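Local coordinates for 2S Albumin protein (Dolichos, PDB 6IX1) that is a seed albumin of the hemopexin type, folded as a four-bladed beta-propeller, and probably serves in storage, with a physiological role that remains uncertain, at residues 26-34 and 175-184; 105-114 and 141-152. All coordinates share one frame; numbering follows the deposited sequence.

Contact 1: residues 26-34 and 175-184. With SO4 (sulfate ion), chain D.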
loop_
_atom_site.group_PDB
_atom_site.type_symbol
_atom_site.label_atom_id
_atom_site.label_comp_id
_atom_site.label_asym_id
_atom_site.label_seq_id
_atom_site.Cartn_x
_atom_site.Cartn_y
_atom_site.Cartn_z
ATOM N N ARG A 26 7.609 7.170 -8.667
ATOM C CA ARG A 26 8.435 6.032 -8.293
ATOM C C ARG A 26 9.661 6.631 -7.606
ATOM O O ARG A 26 10.292 7.553 -8.170
ATOM C CB ARG A 26 8.831 5.207 -9.507
ATOM C CG ARG A 26 9.710 4.044 -9.133
ATOM C CD ARG A 26 9.814 3.109 -10.334
ATOM N NE ARG A 26 10.231 3.821 -11.535
ATOM C CZ ARG A 26 11.422 3.978 -12.040
ATOM N NH1 ARG A 26 12.398 3.257 -11.670
ATOM N NH2 ARG A 26 11.485 4.803 -13.043
ATOM N N VAL A 27 10.009 6.191 -6.412
ATOM C CA VAL A 27 11.077 6.741 -5.583
ATOM C C VAL A 27 12.099 5.663 -5.243
ATOM O O VAL A 27 11.671 4.500 -4.938
ATOM C CB VAL A 27 10.414 7.349 -4.303
ATOM C CG1 VAL A 27 11.478 7.775 -3.288
ATOM C CG2 VAL A 27 9.506 8.536 -4.613
ATOM N N TYR A 28 13.362 6.047 -5.251
ATOM C CA TYR A 28 14.488 5.233 -4.793
ATOM C C TYR A 28 14.723 5.666 -3.360
ATOM O O TYR A 28 15.200 6.794 -3.114
ATOM C CB TYR A 28 15.683 5.541 -5.705
ATOM C CG TYR A 28 16.847 4.586 -5.643
ATOM C CD1 TYR A 28 16.653 3.233 -5.587
ATOM C CD2 TYR A 28 18.135 5.053 -5.944
ATOM C CE1 TYR A 28 17.691 2.349 -5.764
ATOM C CE2 TYR A 28 19.182 4.169 -6.031
ATOM C CZ TYR A 28 18.961 2.818 -6.040
ATOM O OH TYR A 28 20.054 1.955 -6.157
ATOM N N TYR A 29 14.372 4.823 -2.403
ATOM C CA TYR A 29 14.245 5.267 -0.978
ATOM C C TYR A 29 15.409 4.730 -0.161
ATOM O O TYR A 29 16.041 3.739 -0.490
ATOM C CB TYR A 29 12.871 4.947 -0.371
ATOM C CG TYR A 29 12.564 3.514 -0.225
ATOM C CD1 TYR A 29 12.081 2.763 -1.272
ATOM C CD2 TYR A 29 12.677 2.948 1.040
ATOM C CE1 TYR A 29 11.765 1.439 -1.091
ATOM C CE2 TYR A 29 12.436 1.607 1.195
ATOM C CZ TYR A 29 11.978 0.839 0.134
ATOM O OH TYR A 29 11.724 -0.479 0.412
ATOM N N THR A 30 15.535 5.375 0.989
ATOM C CA THR A 30 16.732 5.213 1.829
ATOM C C THR A 30 16.261 5.094 3.272
ATOM O O THR A 30 16.007 6.076 3.950
ATOM C CB THR A 30 17.729 6.348 1.640
ATOM O OG1 THR A 30 17.119 7.617 1.985
ATOM C CG2 THR A 30 18.245 6.340 0.218
ATOM N N PRO A 31 16.085 3.871 3.832
ATOM C CA PRO A 31 15.649 3.761 5.221
ATOM C C PRO A 31 16.553 4.527 6.173
ATOM O O PRO A 31 17.783 4.465 6.080
ATOM C CB PRO A 31 15.760 2.255 5.485
ATOM C CG PRO A 31 15.433 1.646 4.132
ATOM C CD PRO A 31 16.116 2.569 3.149
ATOM N N GLY A 32 15.924 5.288 7.065
ATOM C CA GLY A 32 16.634 5.935 8.160
ATOM C C GLY A 32 17.314 7.240 7.772
ATOM O O GLY A 32 17.966 7.778 8.641
ATOM N N LYS A 33 17.126 7.748 6.560
ATOM C CA LYS A 33 17.864 8.895 5.982
ATOM C C LYS A 33 16.896 9.681 5.085
ATOM O O LYS A 33 16.133 9.002 4.420
ATOM C CB LYS A 33 19.099 8.438 5.148
ATOM C CG LYS A 33 20.008 7.361 5.664
ATOM C CD LYS A 33 21.115 7.291 4.728
ATOM C CE LYS A 33 22.427 7.803 5.301
ATOM N NZ LYS A 33 23.220 6.735 5.966
ATOM N N THR A 34 17.127 10.981 4.955
ATOM C CA THR A 34 16.342 11.805 4.033
ATOM C C THR A 34 16.980 11.841 2.651
ATOM O O THR A 34 16.896 12.869 2.018
ATOM C CB THR A 34 16.200 13.207 4.579
ATOM O OG1 THR A 34 17.483 13.797 4.783
ATOM C CG2 THR A 34 15.452 13.209 5.881
ATOM N N PHE A 175 3.407 0.476 2.803
ATOM C CA PHE A 175 4.126 -0.538 2.011
ATOM C C PHE A 175 5.182 -1.227 2.869
ATOM O O PHE A 175 5.728 -0.663 3.822
ATOM C CB PHE A 175 4.764 0.093 0.748
ATOM C CG PHE A 175 5.955 0.961 0.965
ATOM C CD1 PHE A 175 5.794 2.267 1.373
ATOM C CD2 PHE A 175 7.231 0.480 0.714
ATOM C CE1 PHE A 175 6.910 3.091 1.546
ATOM C CE2 PHE A 175 8.339 1.298 0.926
ATOM C CZ PHE A 175 8.189 2.570 1.361
ATOM N N ALA A 176 5.482 -2.446 2.499
ATOM C CA ALA A 176 6.550 -3.167 3.145
ATOM C C ALA A 176 7.905 -2.680 2.609
ATOM O O ALA A 176 8.050 -2.468 1.407
ATOM C CB ALA A 176 6.437 -4.624 2.763
ATOM N N SER A 177 8.849 -2.517 3.504
ATOM C CA SER A 177 10.205 -2.117 3.068
ATOM C C SER A 177 10.970 -3.265 2.444
ATOM O O SER A 177 10.668 -4.429 2.728
ATOM C CB SER A 177 10.969 -1.615 4.276
ATOM O OG SER A 177 12.210 -1.140 3.914
ATOM N N HIS A 178 11.952 -2.927 1.632
ATOM C CA HIS A 178 12.951 -3.929 1.241
ATOM C C HIS A 178 13.806 -4.387 2.414
ATOM O O HIS A 178 14.424 -5.426 2.323
ATOM C CB HIS A 178 13.835 -3.326 0.120
ATOM C CG HIS A 178 13.091 -3.247 -1.185
ATOM N ND1 HIS A 178 12.322 -2.179 -1.541
ATOM C CD2 HIS A 178 12.998 -4.142 -2.204
ATOM C CE1 HIS A 178 11.820 -2.392 -2.743
ATOM N NE2 HIS A 178 12.203 -3.570 -3.156
ATOM N N LYS A 179 13.847 -3.534 3.426
ATOM C CA LYS A 179 14.568 -3.907 4.647
ATOM C C LYS A 179 13.602 -4.633 5.567
ATOM O O LYS A 179 12.745 -4.028 6.196
ATOM C CB LYS A 179 15.153 -2.691 5.327
ATOM C CG LYS A 179 15.973 -2.959 6.572
ATOM C CD LYS A 179 16.485 -1.702 7.237
ATOM C CE LYS A 179 17.106 -1.940 8.595
ATOM N NZ LYS A 179 18.245 -2.863 8.455
ATOM N N GLU A 180 13.611 -5.952 5.522
ATOM C CA GLU A 180 12.653 -6.755 6.298
ATOM C C GLU A 180 13.039 -6.670 7.750
ATOM O O GLU A 180 14.221 -6.555 8.029
ATOM C CB GLU A 180 12.668 -8.199 5.830
ATOM C CG GLU A 180 12.098 -8.372 4.429
ATOM C CD GLU A 180 11.945 -9.849 4.112
ATOM O OE1 GLU A 180 12.838 -10.607 4.459
ATOM O OE2 GLU A 180 11.003 -10.211 3.477
ATOM N N PRO A 181 12.082 -6.749 8.722
ATOM C CA PRO A 181 10.634 -6.779 8.516
ATOM C C PRO A 181 10.032 -5.411 8.821
ATOM O O PRO A 181 9.183 -5.214 9.697
ATOM C CB PRO A 181 10.228 -7.737 9.610
ATOM C CG PRO A 181 11.136 -7.391 10.758
ATOM C CD PRO A 181 12.426 -6.889 10.144
ATOM N N GLU A 182 10.511 -4.411 8.103
ATOM C CA GLU A 182 10.028 -3.036 8.292
ATOM C C GLU A 182 8.858 -2.750 7.332
ATOM O O GLU A 182 8.732 -3.330 6.259
ATOM C CB GLU A 182 11.131 -2.006 8.174
ATOM C CG GLU A 182 12.215 -2.234 9.163
ATOM C CD GLU A 182 13.341 -1.223 9.236
ATOM O OE1 GLU A 182 13.389 -0.288 8.432
ATOM O OE2 GLU A 182 14.209 -1.455 10.130
ATOM N N ALA A 183 8.067 -1.775 7.728
ATOM C CA ALA A 183 6.958 -1.279 6.920
ATOM C C ALA A 183 6.745 0.182 7.201
ATOM O O ALA A 183 7.059 0.629 8.300
ATOM C CB ALA A 183 5.700 -2.044 7.190
ATOM N N TYR A 184 6.174 0.892 6.235
ATOM C CA TYR A 184 5.861 2.318 6.370
ATOM C C TYR A 184 4.336 2.448 6.369
ATOM O O TYR A 184 3.681 1.907 5.489
ATOM C CB TYR A 184 6.434 3.108 5.202
ATOM C CG TYR A 184 7.901 3.192 5.216
ATOM C CD1 TYR A 184 8.676 2.223 4.623
ATOM C CD2 TYR A 184 8.552 4.224 5.866
ATOM C CE1 TYR A 184 10.062 2.274 4.717
ATOM C CE2 TYR A 184 9.928 4.277 5.960
ATOM C CZ TYR A 184 10.706 3.340 5.312
ATOM O OH TYR A 184 12.072 3.344 5.388
HETATM S S SO4 D . 12.604 6.622 7.289
HETATM O O1 SO4 D . 13.741 7.423 7.578
HETATM O O2 SO4 D . 13.102 5.362 6.854
HETATM O O3 SO4 D . 11.868 7.175 6.272
HETATM O O4 SO4 D . 11.733 6.451 8.417
#
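The Tyr29 ring receives the edge of Phe175 on one of its faces: CZ of Phe175 stands 4.3 Å above the ring plane, over the centre, and the two planes meet at 84° in a T-shaped stack. Near the plane of the tyrosine, at its edge, lies OG of Ser177. The His178 ring meets Tyr29 rim to rim, and Tyr184 approaches it obliquely, with CE1 4.3 Å from CE2 of Tyr29. With chi1 at 66°, CG of Tyr29 sits between its own backbone N and carbonyl carbon, which sends the ring toward the loop between strands 173-176 and 182-187. There ND1 of His178 lies 2.7 Å from OH of Tyr29 in a bond that either atom could donate, and the backbone N of His178 gives a nearly straight bond to the same OH. Two bonds thus converge on the phenol oxygen; the imidazole is tied at ND1 to that oxygen and at NE2 to the carbonyl of Ser10. OG of Ser177 accepts from the backbone N of Lys179, closing an ST turn beside the phenol.

A second patch forms where Pro31 crosses Tyr184 at about a right angle, CB of Pro31 being 3.8 Å from OH of Tyr184. That hydroxyl donates to O2 of a sulfate, probably from the crystallisation liquor, which lies at the edge of the Tyr184 ring. N of Gly32, in the type II turn 30-33, donates to the same O2 at 2.8 Å, nearly straight (171°); the hydroxyl of Tyr191 is also hydrogen-bonded to the sulfate.

The contact joins the first and last blades of the propeller. Val16 of strand 15-20 and Ala7 of strand 6-9 pack against Phe175, Tyr14 meets the rings of both Tyr29 and His178, and strand 190-195 flanks Tyr184 through Tyr191 and Arg193.

Contact 2: residues 105-114 and 141-152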
loop_
_atom_site.group_PDB
_atom_site.type_symbol
_atom_site.label_atom_id
_atom_site.label_comp_id
_atom_site.label_asym_id
_atom_site.label_seq_id
_atom_site.Cartn_x
_atom_site.Cartn_y
_atom_site.Cartn_z
ATOM N N MET A 105 -13.070 -10.678 -6.736
ATOM C CA MET A 105 -11.638 -11.009 -6.775
ATOM C C MET A 105 -11.290 -11.947 -5.611
ATOM O O MET A 105 -10.496 -12.842 -5.765
ATOM C CB MET A 105 -10.787 -9.748 -6.754
ATOM C CG MET A 105 -9.370 -10.019 -7.011
ATOM S SD MET A 105 -8.969 -10.560 -8.672
ATOM C CE MET A 105 -8.906 -8.948 -9.471
ATOM N N PHE A 106 -11.845 -11.620 -4.439
ATOM C CA PHE A 106 -11.537 -12.327 -3.189
ATOM C C PHE A 106 -12.855 -12.676 -2.541
ATOM O O PHE A 106 -13.329 -11.956 -1.642
ATOM C CB PHE A 106 -10.707 -11.472 -2.245
ATOM C CG PHE A 106 -9.429 -10.929 -2.812
ATOM C CD1 PHE A 106 -8.305 -11.729 -2.930
ATOM C CD2 PHE A 106 -9.365 -9.623 -3.255
ATOM C CE1 PHE A 106 -7.150 -11.216 -3.531
ATOM C CE2 PHE A 106 -8.170 -9.101 -3.789
ATOM C CZ PHE A 106 -7.066 -9.880 -3.888
ATOM N N PRO A 107 -13.498 -13.779 -2.985
ATOM C CA PRO A 107 -14.796 -14.157 -2.401
ATOM C C PRO A 107 -14.866 -14.238 -0.866
ATOM O O PRO A 107 -15.960 -13.969 -0.310
ATOM C CB PRO A 107 -15.068 -15.510 -3.065
ATOM C CG PRO A 107 -14.472 -15.341 -4.453
ATOM C CD PRO A 107 -13.195 -14.560 -4.178
ATOM N N VAL A 108 -13.751 -14.536 -0.190
ATOM C CA VAL A 108 -13.775 -14.600 1.288
ATOM C C VAL A 108 -14.081 -13.235 1.879
ATOM O O VAL A 108 -14.465 -13.149 3.061
ATOM C CB VAL A 108 -12.456 -15.087 1.889
ATOM C CG1 VAL A 108 -12.242 -16.553 1.594
ATOM C CG2 VAL A 108 -11.271 -14.203 1.571
ATOM N N LEU A 109 -13.889 -12.193 1.093
ATOM C CA LEU A 109 -14.121 -10.806 1.565
ATOM C C LEU A 109 -15.561 -10.354 1.285
ATOM O O LEU A 109 -15.927 -9.285 1.750
ATOM C CB LEU A 109 -13.085 -9.830 0.927
ATOM C CG LEU A 109 -11.613 -10.119 1.221
ATOM C CD1 LEU A 109 -10.733 -8.997 0.627
ATOM C CD2 LEU A 109 -11.361 -10.291 2.662
ATOM N N LYS A 110 -16.309 -11.114 0.500
ATOM C CA LYS A 110 -17.710 -10.723 0.283
ATOM C C LYS A 110 -18.414 -10.632 1.633
ATOM O O LYS A 110 -18.149 -11.468 2.547
ATOM C CB LYS A 110 -18.433 -11.753 -0.585
ATOM C CG LYS A 110 -19.806 -11.321 -1.077
ATOM C CD LYS A 110 -20.604 -12.472 -1.699
ATOM C CE LYS A 110 -21.938 -11.917 -2.174
ATOM N NZ LYS A 110 -22.886 -12.960 -2.613
ATOM N N ASN A 111 -19.240 -9.616 1.800
ATOM C CA ASN A 111 -20.002 -9.380 3.027
ATOM C C ASN A 111 -19.180 -8.889 4.190
ATOM O O ASN A 111 -19.809 -8.671 5.231
ATOM C CB ASN A 111 -20.859 -10.579 3.397
ATOM C CG ASN A 111 -21.781 -11.004 2.271
ATOM O OD1 ASN A 111 -22.394 -10.167 1.613
ATOM N ND2 ASN A 111 -21.794 -12.292 1.991
ATOM N N THR A 112 -17.886 -8.742 4.008
ATOM C CA THR A 112 -17.002 -8.226 5.059
ATOM C C THR A 112 -16.824 -6.710 4.969
ATOM O O THR A 112 -17.185 -6.094 3.976
ATOM C CB THR A 112 -15.638 -8.906 5.127
ATOM O OG1 THR A 112 -14.813 -8.347 4.097
ATOM C CG2 THR A 112 -15.739 -10.390 5.117
ATOM N N VAL A 113 -16.137 -6.133 5.957
ATOM C CA VAL A 113 -15.821 -4.675 5.921
ATOM C C VAL A 113 -14.971 -4.279 4.689
ATOM O O VAL A 113 -14.975 -3.065 4.321
ATOM C CB VAL A 113 -15.104 -4.226 7.188
ATOM C CG1 VAL A 113 -16.036 -4.345 8.393
ATOM C CG2 VAL A 113 -13.752 -4.907 7.357
ATOM N N PHE A 114 -14.353 -5.204 4.022
ATOM C CA PHE A 114 -13.459 -4.907 2.902
ATOM C C PHE A 114 -14.209 -4.858 1.582
ATOM O O PHE A 114 -13.632 -4.386 0.588
ATOM C CB PHE A 114 -12.361 -5.962 2.810
ATOM C CG PHE A 114 -11.396 -5.932 3.968
ATOM C CD1 PHE A 114 -10.620 -4.854 4.286
ATOM C CD2 PHE A 114 -11.401 -6.978 4.873
ATOM C CE1 PHE A 114 -9.815 -4.843 5.405
ATOM C CE2 PHE A 114 -10.585 -6.987 5.973
ATOM C CZ PHE A 114 -9.803 -5.936 6.227
ATOM N N ILE A 141 -4.889 -11.509 4.279
ATOM C CA ILE A 141 -5.222 -12.455 3.203
ATOM C C ILE A 141 -3.938 -13.123 2.735
ATOM O O ILE A 141 -2.935 -12.449 2.596
ATOM C CB ILE A 141 -6.057 -11.774 2.131
ATOM C CG1 ILE A 141 -6.737 -12.770 1.206
ATOM C CG2 ILE A 141 -5.212 -10.758 1.402
ATOM C CD1 ILE A 141 -8.001 -12.269 0.642
ATOM N N ALA A 142 -4.029 -14.393 2.416
ATOM C CA ALA A 142 -2.949 -15.092 1.688
ATOM C C ALA A 142 -3.305 -14.929 0.227
ATOM O O ALA A 142 -4.345 -15.381 -0.230
ATOM C CB ALA A 142 -2.900 -16.546 2.096
ATOM N N TYR A 143 -2.491 -14.203 -0.557
ATOM C CA TYR A 143 -2.902 -13.780 -1.918
ATOM C C TYR A 143 -3.038 -14.963 -2.858
ATOM O O TYR A 143 -3.709 -14.850 -3.820
ATOM C CB TYR A 143 -2.044 -12.656 -2.482
ATOM C CG TYR A 143 -0.618 -13.036 -2.804
ATOM C CD1 TYR A 143 -0.292 -13.805 -3.920
ATOM C CD2 TYR A 143 0.410 -12.687 -1.967
ATOM C CE1 TYR A 143 0.999 -14.205 -4.183
ATOM C CE2 TYR A 143 1.694 -13.022 -2.226
ATOM C CZ TYR A 143 2.010 -13.799 -3.335
ATOM O OH TYR A 143 3.285 -14.168 -3.583
ATOM N N ASP A 144 -2.264 -16.036 -2.590
ATOM C CA ASP A 144 -2.205 -17.135 -3.571
ATOM C C ASP A 144 -3.365 -18.080 -3.404
ATOM O O ASP A 144 -3.936 -18.468 -4.364
ATOM C CB ASP A 144 -0.880 -17.878 -3.450
ATOM C CG ASP A 144 -0.495 -18.478 -2.118
ATOM O OD1 ASP A 144 -1.111 -18.083 -1.090
ATOM O OD2 ASP A 144 0.419 -19.302 -2.127
ATOM N N SER A 145 -3.736 -18.401 -2.192
ATOM C CA SER A 145 -4.947 -19.215 -1.937
ATOM C C SER A 145 -6.193 -18.350 -1.817
ATOM O O SER A 145 -7.296 -18.926 -1.918
ATOM C CB SER A 145 -4.842 -19.918 -0.633
ATOM O OG SER A 145 -4.708 -18.988 0.448
ATOM N N LYS A 146 -6.044 -17.055 -1.691
ATOM C CA LYS A 146 -7.152 -16.118 -1.426
ATOM C C LYS A 146 -7.921 -16.430 -0.150
ATOM O O LYS A 146 -9.054 -15.996 -0.032
ATOM C CB LYS A 146 -8.022 -15.922 -2.668
ATOM C CG LYS A 146 -7.279 -15.345 -3.887
ATOM C CD LYS A 146 -8.229 -15.230 -5.039
ATOM C CE LYS A 146 -7.613 -14.449 -6.186
ATOM N NZ LYS A 146 -8.599 -14.337 -7.260
ATOM N N GLN A 147 -7.304 -17.097 0.780
ATOM C CA GLN A 147 -7.887 -17.363 2.097
ATOM C C GLN A 147 -7.711 -16.156 2.993
ATOM O O GLN A 147 -6.672 -15.624 2.997
ATOM C CB GLN A 147 -7.259 -18.558 2.823
ATOM C CG GLN A 147 -7.523 -19.908 2.136
ATOM C CD GLN A 147 -6.875 -20.999 2.962
ATOM O OE1 GLN A 147 -6.985 -20.983 4.189
ATOM N NE2 GLN A 147 -6.287 -22.006 2.340
ATOM N N LEU A 148 -8.768 -15.838 3.732
ATOM C CA LEU A 148 -8.660 -14.880 4.815
ATOM C C LEU A 148 -7.971 -15.719 5.902
ATOM O O LEU A 148 -8.474 -16.807 6.255
ATOM C CB LEU A 148 -10.060 -14.347 5.183
ATOM C CG LEU A 148 -10.100 -13.310 6.264
ATOM C CD1 LEU A 148 -9.590 -11.985 5.756
ATOM C CD2 LEU A 148 -11.496 -13.233 6.779
ATOM N N VAL A 149 -6.922 -15.236 6.473
ATOM C CA VAL A 149 -6.166 -15.828 7.566
ATOM C C VAL A 149 -6.739 -15.250 8.863
ATOM O O VAL A 149 -6.414 -14.080 9.180
ATOM C CB VAL A 149 -4.686 -15.584 7.374
ATOM C CG1 VAL A 149 -3.888 -16.194 8.458
ATOM C CG2 VAL A 149 -4.254 -16.164 6.072
ATOM N N GLY A 150 -7.480 -16.080 9.604
ATOM C CA GLY A 150 -8.094 -15.618 10.851
ATOM C C GLY A 150 -9.275 -14.715 10.673
ATOM O O GLY A 150 -10.150 -14.915 9.769
ATOM N N THR A 151 -9.294 -13.691 11.518
ATOM C CA THR A 151 -10.493 -12.856 11.610
ATOM C C THR A 151 -10.126 -11.425 11.430
ATOM O O THR A 151 -8.913 -11.091 11.414
ATOM C CB THR A 151 -11.217 -13.104 12.929
ATOM O OG1 THR A 151 -10.478 -12.516 14.020
ATOM C CG2 THR A 151 -11.545 -14.564 13.139
ATOM N N ILE A 152 -11.130 -10.578 11.347
ATOM C CA ILE A 152 -10.921 -9.156 11.122
ATOM C C ILE A 152 -11.089 -8.487 12.487
ATOM O O ILE A 152 -12.153 -8.656 13.167
ATOM C CB ILE A 152 -11.896 -8.612 10.094
ATOM C CG1 ILE A 152 -11.786 -9.368 8.778
ATOM C CG2 ILE A 152 -11.691 -7.120 9.972
ATOM C CD1 ILE A 152 -12.916 -9.038 7.790
HETATM O O HOH W 1 -11.235 -15.406 -1.595
#
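Ile141 presses its CD1 into the angle between Phe106 and Val108, 3.6 Å from CD1 of the phenylalanine and 3.9 Å from CG2 of the valine. CG1 of Ile141 is anti to its backbone N (chi1 -164°), which carries CD1 across to this junction. Beside it, Leu109 and Leu148 cross at about a right angle. The extended Lys146 chain packs on the same phenylalanine, CG of Lys146 lying 3.9 Å from CD1 of Phe106. At its end NZ of Lys146 donates to O of Met105 at 2.8 Å, in the carbonyl plane, at the C-terminal end of helix 102-105. Shortening Lys146 to an alanine is likely to leave the Met105 carbonyl without its ammonium donor and part of the Phe106 ring without its cover. A second close cluster gathers round Ile152, whose CD1 meets CE2 of Phe114 at 3.6 Å and also rests on CB of Thr112.

The solvent side is looser. CG2 of Ile152 faces CG2 of Val113 tip to tip where Val113 is exposed, and beside the exposed Val108 a water accepts from N of Val108 and donates to O of Lys146, bridging the two backbones.

The 3-10 turn 107-109 thus seats the linker that follows helix 102-105 on strands 137-142, 148-149 and 151-154 of the next blade, which fall in the hemopexin sequence range. Leu132 of strand 129-134 backs Ile141 and Phe114, while Tyr74 and Phe76 of strand 72-77 in the preceding blade meet Phe106.

How the contacts relate
Both contacts join neighbouring blades of the propeller, but in different ways. Contact 1 links segments 141 residues apart at their closest ends and brings the first blade against the last, consistent with a role in closing the ring; contact 2, whose segments are only 27 residues apart and lie within the chain that contact 1 spans, ties the second blade to the third through their linker. They sit on opposite sides of the chain's centre, the centre of contact 1 about 12 Å and that of contact 2 about 17 Å from it. Their own centres are 26 Å apart and their nearest atoms about 11 Å, so they do not touch. The sulfate belongs to contact 1 alone.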